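Local coordinates for segregation and condensation protein B (Mycobacterium tuberculosis, PDB 2Z99) that probably acts with SMC and ScpA proteins in condensing and partitioning the chromosome during cell division, at residues D14-V19 with A38-P43; R18-L23 with Y45-K50; R68-S71 with M76-R79; L106-Y111 with A118-V123; T134-G139 with V153-T158. All blocks are in the same frame, centred on the assembly; numbering follows the deposited sequence.

The five contacts fall into two groups, one in each winged-helix domain of the elongated chain; the centres of contacts 1 and 4 are about 64 Å apart. Contacts 1 and 2 are buried and mainly apolar and share helix 13-26, packed against helix 33-40 in one and helix 44-60 in the other, though Thr-40, Gln-42 and the aliphatic part of Lys-50 take part. Contact 3 lies on the surface of the following hairpin and relies on an arginine, a tyrosine and a water. In the second domain, contact 4 is wholly valine, whereas contact 5, about 11 Å away between centres, combines a leucine-phenylalanine touch with a threonine hydrogen bond. The first three meet the second subunit.

Contact 1: D14-V19 with A38-P43; sequences DELKRV and AATEQP
Leu-16 CD2 lies 4.3 Å from Gln-42 CG, on the aliphatic part that carries the flat amide. The polar edge of that amide is engaged elsewhere: OE1 accepts from NE of Arg-46, while NE2 bonds to Glu-10 and, weakly, to Thr-40 O. A second flat group, the guanidinium of Arg-18, has CG of Glu-15 at its edge and in its plane. Its NH1 forms a salt bridge of 2.7 Å to Glu-15 OE2, tilted 30° from the guanidinium plane, and OE1 of the same carboxylate pairs with Arg-81 of the second subunit. Val-19 packs on Tyr-85 of that subunit.

Across the contact the main partner is Thr-40, in the last turn of helix 33-40 before the Schellman motif at Glu-41. With OG1 swung anti to the backbone N (chi1 -158°), the hydroxyl faces both Leu-16 CD2, 3.8 Å away, and Val-19 CG1, 3.9 Å away. Leu-11 packs on all three residues. Threonine is small and half apolar, which suits a buried place, but OG1 has no hydrogen-bonding partner in the model, so closing these two helices together probably carries a small desolvation cost.

Contact 2: R18-L23 with Y45-K50; sequences RVLEAL and YRVAAK
Leu-20 reaches from helix 13-26 to Val-47 and Lys-50 on helix 44-60. Its CB leaves the backbone toward the other helix but is still too far back to touch it. CG, set beside the backbone N and anti to the carbonyl carbon (chi1 -69°), carries the branch across the gap. Of its two methyls, CD1 does most of the touching. CD1 goes furthest, lying 3.9 Å from Lys-50 CB and 3.4 Å from Lys-50 CG; the second distance is shorter than normal carbon contact, so its exact value is doubtful at this resolution. CD1 is also 4.3 Å from Val-47 CG1, and CD2 stands at the same 4.3 Å from that CG1, so the leucine fork straddles one valine methyl.

These are the first and third helices of the N-terminal winged-helix domain, and helix 33-40, the second, closes the triangle: Leu-36 touches both Leu-23 and Val-47. Leucine suits the middle of such a bundle because its forked end can fill the space between two long helices whose backbones stay 8.5 Å apart at their nearest CA atoms, those of Leu-20 and Val-47. Lysine is less expected in a buried place, yet it is the aliphatic part of Lys-50 that is used here. Beyond CG the chain bends and lays CD against Leu-16 and the backbone of Lys-17. Further along helix 44-60, Leu-51 and Met-54 continue the surface against Leu-20, and Glu-21, on another side of helix 13-26, forms a salt bridge to Arg-61 of the second subunit.

Contact 3: R68-S71 with M76-R79; sequences RHTS and MYTR
Arg-68 brings NE over one face of Tyr-77 above ring atom CG, with the rest of the guanidinium reaching past the rim beside CB. NH2 comes closest, 3.3 Å from both CD2 and CB of the tyrosine, and Arg-68 CZ stands 3.8 Å from Tyr-77 CG. The two planes are inclined by 46°, so the group leans at the rim instead of lying flat on the ring. Arg-68 CB approaches the same face near CD1 of Tyr-77, 4.1 Å away. At the far end of the tyrosine, the methyl CG2 of Thr-70 lies 4.1 Å from OH.

What fixes the arginine is a bend at chi3 (-65°), which turns the head toward the CB end of the tyrosine, together with polar partners. NH1 forms a salt bridge to Asp-66, and NH2 makes a weak bond of 2.7 Å to a water that donates to Thr-78 O at 3.0 Å. Pro-30 packs on Thr-70 and Tyr-77, while Met-76, pointing the other way, meets helix 13-26.

A long arginine and a broad tyrosine, both able to combine apolar contact with a polar end, suit a half-exposed sheet face. The two strands form an antiparallel beta hairpin, the wing of the N-terminal winged-helix domain.

Contact 4: L106-Y111 with A118-V123; sequences LAVVAY and ARVSAV
Val-108 and Val-123 point at each other tip to tip across the gap between helices 100-112 and 117-124. A single methyl of Val-123, CG1, sits against both branches of Val-108, 4.0 Å from CG1 and 4.0 Å from CG2. It is in position because it is anti to the backbone N (chi1 167°), while the CA-CB bond itself already points toward the opposite helix. The other valine of helix 117-124 behaves differently. Val-120 slants past its partners instead of facing them, and its CG2 settles between Val-109 CG2 at 4.0 Å and Val-108 CG1 at 4.2 Å. Val-108 is thus met from two sides, by residues that lie three apart and hence nearly one turn apart on the facing helix.

The short helical segments run at 126° to each other, and their axes come within 10.1 Å. They are the first two helices of the C-terminal winged-helix domain, linked by a turn that holds the short strand 115-116, and helix 129-137 and the hairpin 141-146/153-157 follow. Valine suits such a junction: its short branched side chain, held in a helix to essentially one rotamer, presents its methyls close to the backbone. The interface is graded from inside to outside. Val-109 and Val-120 are buried, and Val-109 continues inward onto Ile-141 and Thr-157 of the sheet, whereas Val-123 is at the surface, beside the chain of Arg-112. On the same helix, Ser-121 OG bonds to Val-126 O in the turn that leads on to helix 129-137.

Contact 5: T134-G139 with V153-T158; sequences TLLARG and VTFATT
Gly-139 and Thr-158 bring the two backbones nearest, with 6.7 Å between their CA atoms. Helix 129-137 finishes in a Schellman motif: Gly-139 takes a positive phi of 62°, and its N bonds back to Leu-136 O at 2.8 Å. Glycine adopts this conformation without strain, which suits it to turn the chain out of the helix and into strand 141-146. The other segment is extended from Val-153 to Thr-157 and then stops at Thr-158, the N-cap of helix 159-165.

The side chain of Thr-158 joins the two helix ends. Its OG1 lies between the backbone N and the carbonyl carbon (chi1 65°), where it donates to Gly-139 O at 2.6 Å, in the carbonyl plane and with a C=O...donor angle of 155°. The same oxygen accepts from Phe-161 N, so one hydroxyl closes a helix start and satisfies a carbonyl at a helix end; threonine can do both because its oxygen is donor and acceptor.

This is the C-terminal winged-helix domain, in which helix 129-137 packs on a sheet whose middle strand is 153-157, with 115-116 and 141-146 as its neighbours. One turn back from the helix end, Leu-136 crosses Phe-155 at about a right angle. Its CD2 comes in at the ring edge, near the ring plane, 3.7 Å from CE2 and 4.0 Å from CD2 of the phenylalanine. The long, flat phenylalanine reaches from strand to helix and presents its edge to the leucine methyl, while Ile-141 packs on Leu-136 and Glu-143 on Phe-155.

Contact 1: D14-V19 with A38-P43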
# COMPACT_ATOMS: atom_id res chain seq x y z
N ASP A 14 13.98 4.43 -20.90
CA ASP A 14 13.84 5.28 -19.73
C ASP A 14 12.40 5.65 -19.38
O ASP A 14 12.07 5.82 -18.22
CB ASP A 14 14.69 6.55 -19.89
CG ASP A 14 16.14 6.32 -19.53
OD1 ASP A 14 16.53 5.15 -19.32
OD2 ASP A 14 16.90 7.31 -19.44
N GLU A 15 11.53 5.78 -20.38
CA GLU A 15 10.14 6.10 -20.09
C GLU A 15 9.41 4.89 -19.53
O GLU A 15 8.70 4.99 -18.55
CB GLU A 15 9.42 6.60 -21.34
CG GLU A 15 9.39 8.10 -21.43
CD GLU A 15 8.74 8.74 -20.22
OE1 GLU A 15 7.52 8.53 -20.02
OE2 GLU A 15 9.44 9.44 -19.46
N LEU A 16 9.60 3.74 -20.16
CA LEU A 16 8.96 2.51 -19.73
C LEU A 16 9.31 2.24 -18.27
O LEU A 16 8.46 1.80 -17.49
CB LEU A 16 9.43 1.33 -20.58
CG LEU A 16 8.45 0.20 -20.91
CD1 LEU A 16 9.14 -1.14 -20.65
CD2 LEU A 16 7.19 0.32 -20.10
N LYS A 17 10.56 2.50 -17.91
CA LYS A 17 11.01 2.28 -16.54
C LYS A 17 10.23 3.18 -15.59
O LYS A 17 9.84 2.76 -14.51
CB LYS A 17 12.51 2.55 -16.43
CG LYS A 17 13.09 2.35 -15.04
CD LYS A 17 14.55 1.89 -15.12
CE LYS A 17 15.23 1.85 -13.76
NZ LYS A 17 15.63 3.21 -13.30
N ARG A 18 9.98 4.41 -16.02
CA ARG A 18 9.25 5.36 -15.19
C ARG A 18 7.82 4.88 -14.97
O ARG A 18 7.39 4.72 -13.83
CB ARG A 18 9.23 6.73 -15.85
CG ARG A 18 10.62 7.29 -16.06
CD ARG A 18 10.55 8.68 -16.65
NE ARG A 18 11.87 9.28 -16.66
CZ ARG A 18 12.58 9.51 -17.76
NH1 ARG A 18 12.10 9.18 -18.96
NH2 ARG A 18 13.78 10.05 -17.66
N VAL A 19 7.09 4.67 -16.06
CA VAL A 19 5.73 4.21 -15.97
C VAL A 19 5.65 2.98 -15.04
O VAL A 19 4.82 2.94 -14.14
CB VAL A 19 5.17 3.83 -17.36
CG1 VAL A 19 3.74 3.38 -17.24
CG2 VAL A 19 5.26 5.03 -18.30
N ALA A 38 -0.34 -4.76 -20.79
CA ALA A 38 -1.59 -4.24 -21.31
C ALA A 38 -1.77 -2.78 -20.89
O ALA A 38 -2.04 -1.92 -21.73
CB ALA A 38 -2.77 -5.08 -20.82
N ALA A 39 -1.62 -2.52 -19.60
CA ALA A 39 -1.79 -1.17 -19.06
C ALA A 39 -0.89 -0.17 -19.76
O ALA A 39 -1.28 0.97 -20.02
CB ALA A 39 -1.49 -1.17 -17.58
N THR A 40 0.31 -0.62 -20.07
CA THR A 40 1.28 0.24 -20.71
C THR A 40 1.31 0.12 -22.24
O THR A 40 2.07 0.82 -22.91
CB THR A 40 2.65 -0.05 -20.15
OG1 THR A 40 3.49 1.08 -20.36
CG2 THR A 40 3.24 -1.29 -20.80
N GLU A 41 0.49 -0.78 -22.78
CA GLU A 41 0.41 -0.96 -24.23
C GLU A 41 1.71 -1.43 -24.89
O GLU A 41 2.02 -1.02 -26.01
CB GLU A 41 -0.02 0.35 -24.88
CG GLU A 41 -1.17 0.21 -25.82
CD GLU A 41 -2.27 1.19 -25.50
OE1 GLU A 41 -1.99 2.40 -25.43
OE2 GLU A 41 -3.42 0.74 -25.31
N GLN A 42 2.46 -2.29 -24.22
CA GLN A 42 3.72 -2.80 -24.75
C GLN A 42 3.70 -4.31 -24.87
O GLN A 42 2.78 -4.98 -24.40
CB GLN A 42 4.88 -2.40 -23.83
CG GLN A 42 5.05 -0.92 -23.61
CD GLN A 42 5.40 -0.19 -24.88
OE1 GLN A 42 6.41 -0.49 -25.51
NE2 GLN A 42 4.57 0.77 -25.27
N PRO A 43 4.72 -4.88 -25.54
CA PRO A 43 4.79 -6.34 -25.69
C PRO A 43 5.20 -6.87 -24.32
O PRO A 43 6.07 -6.28 -23.66
CB PRO A 43 5.89 -6.53 -26.73
CG PRO A 43 5.80 -5.30 -27.55
CD PRO A 43 5.61 -4.22 -26.51

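Contact 2: R18-L23 with Y45-K50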
# COMPACT_ATOMS: atom_id res chain seq x y z
N ARG A 18 9.98 4.41 -16.02
CA ARG A 18 9.25 5.36 -15.19
C ARG A 18 7.82 4.88 -14.97
O ARG A 18 7.39 4.72 -13.83
CB ARG A 18 9.23 6.73 -15.85
CG ARG A 18 10.62 7.29 -16.06
CD ARG A 18 10.55 8.68 -16.65
NE ARG A 18 11.87 9.28 -16.66
CZ ARG A 18 12.58 9.51 -17.76
NH1 ARG A 18 12.10 9.18 -18.96
NH2 ARG A 18 13.78 10.05 -17.66
N VAL A 19 7.09 4.67 -16.06
CA VAL A 19 5.73 4.21 -15.97
C VAL A 19 5.65 2.98 -15.04
O VAL A 19 4.82 2.94 -14.14
CB VAL A 19 5.17 3.83 -17.36
CG1 VAL A 19 3.74 3.38 -17.24
CG2 VAL A 19 5.26 5.03 -18.30
N LEU A 20 6.54 2.01 -15.24
CA LEU A 20 6.52 0.81 -14.41
C LEU A 20 6.76 1.10 -12.93
O LEU A 20 6.27 0.37 -12.06
CB LEU A 20 7.53 -0.22 -14.91
CG LEU A 20 7.20 -0.87 -16.26
CD1 LEU A 20 8.24 -1.94 -16.63
CD2 LEU A 20 5.81 -1.51 -16.18
N GLU A 21 7.50 2.16 -12.63
CA GLU A 21 7.76 2.53 -11.25
C GLU A 21 6.45 3.05 -10.64
O GLU A 21 6.08 2.68 -9.55
CB GLU A 21 8.84 3.63 -11.15
CG GLU A 21 10.25 3.20 -11.54
CD GLU A 21 11.27 4.32 -11.36
OE1 GLU A 21 11.02 5.45 -11.82
OE2 GLU A 21 12.34 4.05 -10.77
N ALA A 22 5.77 3.92 -11.38
CA ALA A 22 4.52 4.48 -10.91
C ALA A 22 3.52 3.37 -10.63
O ALA A 22 2.86 3.38 -9.59
CB ALA A 22 3.97 5.44 -11.95
N LEU A 23 3.42 2.41 -11.54
CA LEU A 23 2.47 1.30 -11.42
C LEU A 23 2.81 0.34 -10.30
O LEU A 23 1.93 -0.04 -9.52
CB LEU A 23 2.36 0.54 -12.75
CG LEU A 23 2.03 1.40 -13.99
CD1 LEU A 23 2.00 0.53 -15.24
CD2 LEU A 23 0.70 2.10 -13.79
N TYR A 45 7.00 -9.40 -23.53
CA TYR A 45 8.41 -9.79 -23.48
C TYR A 45 9.30 -8.62 -23.09
O TYR A 45 10.33 -8.79 -22.44
CB TYR A 45 8.85 -10.36 -24.84
CG TYR A 45 9.23 -9.33 -25.88
CD1 TYR A 45 10.49 -8.71 -25.84
CD2 TYR A 45 8.32 -8.91 -26.84
CE1 TYR A 45 10.82 -7.71 -26.73
CE2 TYR A 45 8.64 -7.90 -27.74
CZ TYR A 45 9.89 -7.30 -27.67
OH TYR A 45 10.23 -6.30 -28.55
N ARG A 46 8.89 -7.42 -23.50
CA ARG A 46 9.60 -6.18 -23.22
C ARG A 46 9.44 -5.82 -21.73
O ARG A 46 10.42 -5.55 -21.04
CB ARG A 46 9.04 -5.07 -24.12
CG ARG A 46 9.65 -3.68 -23.96
CD ARG A 46 9.29 -2.84 -25.18
NE ARG A 46 9.37 -1.38 -25.02
CZ ARG A 46 10.44 -0.73 -24.57
NH1 ARG A 46 11.52 -1.40 -24.22
NH2 ARG A 46 10.43 0.60 -24.51
N VAL A 47 8.20 -5.82 -21.25
CA VAL A 47 7.92 -5.52 -19.85
C VAL A 47 8.62 -6.54 -18.95
O VAL A 47 9.36 -6.18 -18.03
CB VAL A 47 6.39 -5.54 -19.59
CG1 VAL A 47 6.08 -5.29 -18.11
CG2 VAL A 47 5.71 -4.50 -20.44
N ALA A 48 8.41 -7.82 -19.24
CA ALA A 48 9.03 -8.89 -18.47
C ALA A 48 10.52 -8.63 -18.31
O ALA A 48 11.07 -8.75 -17.21
CB ALA A 48 8.80 -10.25 -19.16
N ALA A 49 11.17 -8.31 -19.41
CA ALA A 49 12.60 -8.04 -19.39
C ALA A 49 12.94 -6.81 -18.53
O ALA A 49 13.88 -6.83 -17.72
CB ALA A 49 13.09 -7.81 -20.81
N LYS A 50 12.19 -5.74 -18.73
CA LYS A 50 12.41 -4.50 -18.00
C LYS A 50 12.32 -4.68 -16.48
O LYS A 50 13.16 -4.16 -15.73
CB LYS A 50 11.38 -3.47 -18.45
CG LYS A 50 11.48 -2.16 -17.71
CD LYS A 50 11.86 -1.04 -18.64
CE LYS A 50 13.28 -1.16 -19.11
NZ LYS A 50 14.21 -0.75 -18.02

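Contact 3: R68-S71 with M76-R79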
# COMPACT_ATOMS: atom_id res chain seq x y z
N ARG A 68 10.44 -8.27 -6.55
CA ARG A 68 10.48 -9.72 -6.69
C ARG A 68 9.30 -10.25 -7.50
O ARG A 68 8.23 -9.65 -7.52
CB ARG A 68 10.52 -10.40 -5.33
CG ARG A 68 11.91 -10.57 -4.76
CD ARG A 68 11.95 -11.70 -3.74
NE ARG A 68 11.15 -11.42 -2.56
CZ ARG A 68 11.39 -10.42 -1.71
NH1 ARG A 68 12.42 -9.61 -1.94
NH2 ARG A 68 10.62 -10.23 -0.64
N HIS A 69 9.53 -11.38 -8.16
CA HIS A 69 8.49 -12.01 -8.97
C HIS A 69 7.98 -13.26 -8.28
O HIS A 69 8.76 -14.10 -7.83
CB HIS A 69 9.02 -12.38 -10.35
CG HIS A 69 8.00 -13.01 -11.24
ND1 HIS A 69 8.14 -14.28 -11.76
CD2 HIS A 69 6.82 -12.54 -11.71
CE1 HIS A 69 7.10 -14.56 -12.52
NE2 HIS A 69 6.28 -13.52 -12.51
N THR A 70 6.65 -13.37 -8.21
CA THR A 70 6.00 -14.51 -7.58
C THR A 70 4.92 -15.05 -8.52
O THR A 70 4.57 -14.38 -9.50
CB THR A 70 5.35 -14.08 -6.24
OG1 THR A 70 4.95 -15.24 -5.51
CG2 THR A 70 4.12 -13.21 -6.51
N SER A 71 4.40 -16.24 -8.25
CA SER A 71 3.37 -16.81 -9.11
C SER A 71 2.23 -15.82 -9.34
O SER A 71 1.59 -15.83 -10.38
CB SER A 71 2.83 -18.12 -8.51
OG SER A 71 2.14 -17.89 -7.30
N MET A 76 6.81 -4.86 -5.46
CA MET A 76 7.93 -4.29 -4.72
C MET A 76 7.86 -4.72 -3.25
O MET A 76 6.85 -4.49 -2.58
CB MET A 76 7.92 -2.77 -4.78
CG MET A 76 8.09 -2.22 -6.17
SD MET A 76 8.61 -0.53 -6.15
CE MET A 76 7.04 0.28 -6.14
N TYR A 77 8.92 -5.34 -2.76
CA TYR A 77 9.00 -5.79 -1.37
C TYR A 77 10.11 -5.06 -0.62
O TYR A 77 10.96 -4.40 -1.20
CB TYR A 77 9.31 -7.29 -1.29
CG TYR A 77 8.26 -8.19 -1.90
CD1 TYR A 77 7.91 -8.08 -3.24
CD2 TYR A 77 7.59 -9.13 -1.11
CE1 TYR A 77 6.91 -8.87 -3.79
CE2 TYR A 77 6.59 -9.94 -1.66
CZ TYR A 77 6.25 -9.80 -3.00
OH TYR A 77 5.24 -10.57 -3.54
N THR A 78 10.08 -5.19 0.71
CA THR A 78 11.11 -4.63 1.57
C THR A 78 12.27 -5.63 1.52
O THR A 78 12.06 -6.83 1.69
CB THR A 78 10.59 -4.50 3.00
OG1 THR A 78 10.12 -3.17 3.21
CG2 THR A 78 11.68 -4.86 4.01
N ARG A 79 13.48 -5.15 1.26
CA ARG A 79 14.62 -6.04 1.18
C ARG A 79 14.87 -6.67 2.55
O ARG A 79 14.87 -5.98 3.57
CB ARG A 79 15.85 -5.28 0.67
CG ARG A 79 16.95 -6.18 0.12
CD ARG A 79 18.02 -5.38 -0.64
NE ARG A 79 17.53 -4.82 -1.90
CZ ARG A 79 17.39 -5.51 -3.03
NH1 ARG A 79 17.72 -6.79 -3.09
NH2 ARG A 79 16.91 -4.91 -4.11
O HOH W 1 11.15 -9.70 1.97

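Contact 4: L106-Y111 with A118-V123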
# COMPACT_ATOMS: atom_id res chain seq x y z
N LEU A 106 2.29 10.88 36.39
CA LEU A 106 3.62 10.30 36.32
C LEU A 106 4.49 11.16 37.23
O LEU A 106 5.26 10.65 38.04
CB LEU A 106 4.17 10.36 34.89
CG LEU A 106 5.26 9.36 34.48
CD1 LEU A 106 6.04 9.99 33.34
CD2 LEU A 106 6.20 9.03 35.63
N ALA A 107 4.34 12.48 37.09
CA ALA A 107 5.09 13.44 37.88
C ALA A 107 4.85 13.25 39.37
O ALA A 107 5.77 13.38 40.19
CB ALA A 107 4.71 14.85 37.48
N VAL A 108 3.61 12.94 39.74
CA VAL A 108 3.29 12.73 41.13
C VAL A 108 4.13 11.58 41.68
O VAL A 108 4.73 11.70 42.74
CB VAL A 108 1.77 12.44 41.32
CG1 VAL A 108 1.48 12.07 42.77
CG2 VAL A 108 0.97 13.65 40.93
N VAL A 109 4.17 10.47 40.95
CA VAL A 109 4.95 9.31 41.38
C VAL A 109 6.42 9.66 41.39
O VAL A 109 7.15 9.29 42.31
CB VAL A 109 4.77 8.10 40.44
CG1 VAL A 109 5.81 7.04 40.76
CG2 VAL A 109 3.37 7.52 40.60
N ALA A 110 6.86 10.39 40.37
CA ALA A 110 8.25 10.78 40.24
C ALA A 110 8.75 11.61 41.41
O ALA A 110 9.77 11.30 42.01
CB ALA A 110 8.46 11.55 38.95
N TYR A 111 8.00 12.67 41.74
CA TYR A 111 8.37 13.57 42.82
C TYR A 111 8.08 13.07 44.24
O TYR A 111 8.68 13.57 45.20
CB TYR A 111 7.69 14.92 42.59
CG TYR A 111 8.33 15.77 41.51
CD1 TYR A 111 9.48 16.52 41.77
CD2 TYR A 111 7.78 15.85 40.23
CE1 TYR A 111 10.06 17.34 40.79
CE2 TYR A 111 8.35 16.66 39.23
CZ TYR A 111 9.49 17.40 39.52
OH TYR A 111 10.04 18.22 38.56
N ALA A 118 -3.11 5.22 46.49
CA ALA A 118 -4.10 5.93 47.29
C ALA A 118 -3.70 7.40 47.43
O ALA A 118 -4.55 8.28 47.43
CB ALA A 118 -4.23 5.31 48.67
N ARG A 119 -2.40 7.67 47.52
CA ARG A 119 -1.95 9.05 47.64
C ARG A 119 -1.88 9.71 46.27
O ARG A 119 -1.97 10.94 46.16
CB ARG A 119 -0.57 9.14 48.31
CG ARG A 119 -0.11 10.58 48.54
CD ARG A 119 1.33 10.65 49.05
NE ARG A 119 1.45 11.00 50.47
CZ ARG A 119 0.86 10.34 51.47
NH1 ARG A 119 0.08 9.29 51.22
NH2 ARG A 119 1.06 10.72 52.73
N VAL A 120 -1.71 8.91 45.23
CA VAL A 120 -1.67 9.46 43.89
C VAL A 120 -3.10 9.84 43.51
O VAL A 120 -3.35 10.88 42.91
CB VAL A 120 -1.14 8.43 42.87
CG1 VAL A 120 -1.24 9.01 41.48
CG2 VAL A 120 0.30 8.07 43.18
N SER A 121 -4.04 8.97 43.85
CA SER A 121 -5.43 9.23 43.56
C SER A 121 -5.90 10.48 44.31
O SER A 121 -6.59 11.34 43.76
CB SER A 121 -6.26 8.01 43.96
OG SER A 121 -7.58 8.11 43.48
N ALA A 122 -5.49 10.60 45.57
CA ALA A 122 -5.88 11.75 46.37
C ALA A 122 -5.24 13.02 45.83
O ALA A 122 -5.92 14.02 45.60
CB ALA A 122 -5.49 11.54 47.82
N VAL A 123 -3.92 12.99 45.64
CA VAL A 123 -3.19 14.14 45.12
C VAL A 123 -3.72 14.60 43.76
O VAL A 123 -3.73 15.80 43.47
CB VAL A 123 -1.68 13.83 44.99
CG1 VAL A 123 -0.98 14.90 44.17
CG2 VAL A 123 -1.07 13.75 46.37

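Contact 5: T134-G139 with V153-T158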
# COMPACT_ATOMS: atom_id res chain seq x y z
N THR A 134 -1.43 2.00 32.26
CA THR A 134 -0.59 2.31 31.12
C THR A 134 0.82 2.66 31.57
O THR A 134 1.79 2.16 31.00
CB THR A 134 -1.18 3.46 30.23
OG1 THR A 134 -1.10 4.70 30.94
CG2 THR A 134 -2.63 3.19 29.87
N LEU A 135 0.95 3.49 32.59
CA LEU A 135 2.28 3.85 33.09
C LEU A 135 3.05 2.60 33.46
O LEU A 135 4.27 2.54 33.27
CB LEU A 135 2.18 4.75 34.32
CG LEU A 135 1.82 6.21 34.10
CD1 LEU A 135 1.85 6.92 35.43
CD2 LEU A 135 2.80 6.84 33.14
N LEU A 136 2.35 1.60 34.00
CA LEU A 136 2.98 0.34 34.38
C LEU A 136 3.39 -0.46 33.15
O LEU A 136 4.55 -0.85 33.02
CB LEU A 136 2.04 -0.50 35.23
CG LEU A 136 1.70 0.04 36.63
CD1 LEU A 136 0.69 -0.88 37.28
CD2 LEU A 136 2.96 0.15 37.47
N ALA A 137 2.44 -0.70 32.25
CA ALA A 137 2.70 -1.45 31.03
C ALA A 137 3.82 -0.84 30.21
O ALA A 137 4.60 -1.56 29.58
CB ALA A 137 1.44 -1.54 30.21
N ARG A 138 3.92 0.49 30.21
CA ARG A 138 4.97 1.17 29.46
C ARG A 138 6.27 1.21 30.24
O ARG A 138 7.23 1.86 29.80
CB ARG A 138 4.56 2.59 29.10
CG ARG A 138 3.33 2.70 28.26
CD ARG A 138 3.15 4.13 27.80
NE ARG A 138 1.94 4.27 27.00
CZ ARG A 138 1.72 5.28 26.16
NH1 ARG A 138 2.64 6.22 26.01
NH2 ARG A 138 0.58 5.34 25.48
N GLY A 139 6.29 0.56 31.40
CA GLY A 139 7.48 0.51 32.23
C GLY A 139 8.00 1.83 32.76
O GLY A 139 9.19 1.94 33.09
N VAL A 153 0.74 -1.47 48.35
CA VAL A 153 1.90 -1.43 47.49
C VAL A 153 2.32 0.02 47.22
O VAL A 153 1.47 0.91 47.13
CB VAL A 153 1.65 -2.15 46.14
CG1 VAL A 153 1.18 -3.57 46.40
CG2 VAL A 153 0.64 -1.40 45.32
N THR A 154 3.62 0.22 47.13
CA THR A 154 4.20 1.53 46.88
C THR A 154 4.74 1.50 45.45
O THR A 154 4.97 0.42 44.90
CB THR A 154 5.32 1.82 47.91
OG1 THR A 154 6.01 3.03 47.57
CG2 THR A 154 6.30 0.67 47.97
N PHE A 155 4.94 2.67 44.85
CA PHE A 155 5.43 2.76 43.47
C PHE A 155 6.60 3.69 43.31
O PHE A 155 6.86 4.56 44.14
CB PHE A 155 4.31 3.24 42.52
CG PHE A 155 3.20 2.26 42.34
CD1 PHE A 155 2.18 2.16 43.29
CD2 PHE A 155 3.19 1.40 41.25
CE1 PHE A 155 1.19 1.21 43.16
CE2 PHE A 155 2.19 0.44 41.11
CZ PHE A 155 1.19 0.35 42.06
N ALA A 156 7.31 3.52 42.20
CA ALA A 156 8.45 4.36 41.89
C ALA A 156 8.66 4.39 40.39
O ALA A 156 8.20 3.51 39.66
CB ALA A 156 9.69 3.85 42.59
N THR A 157 9.36 5.42 39.93
CA THR A 157 9.67 5.55 38.53
C THR A 157 10.81 4.59 38.27
O THR A 157 11.70 4.42 39.11
CB THR A 157 10.11 6.97 38.20
OG1 THR A 157 11.24 7.33 39.01
CG2 THR A 157 8.98 7.95 38.45
N THR A 158 10.79 3.94 37.12
CA THR A 158 11.82 2.98 36.75
C THR A 158 13.08 3.69 36.31
O THR A 158 13.23 4.90 36.49
CB THR A 158 11.33 2.10 35.61
OG1 THR A 158 11.14 2.90 34.44
CG2 THR A 158 10.01 1.43 35.99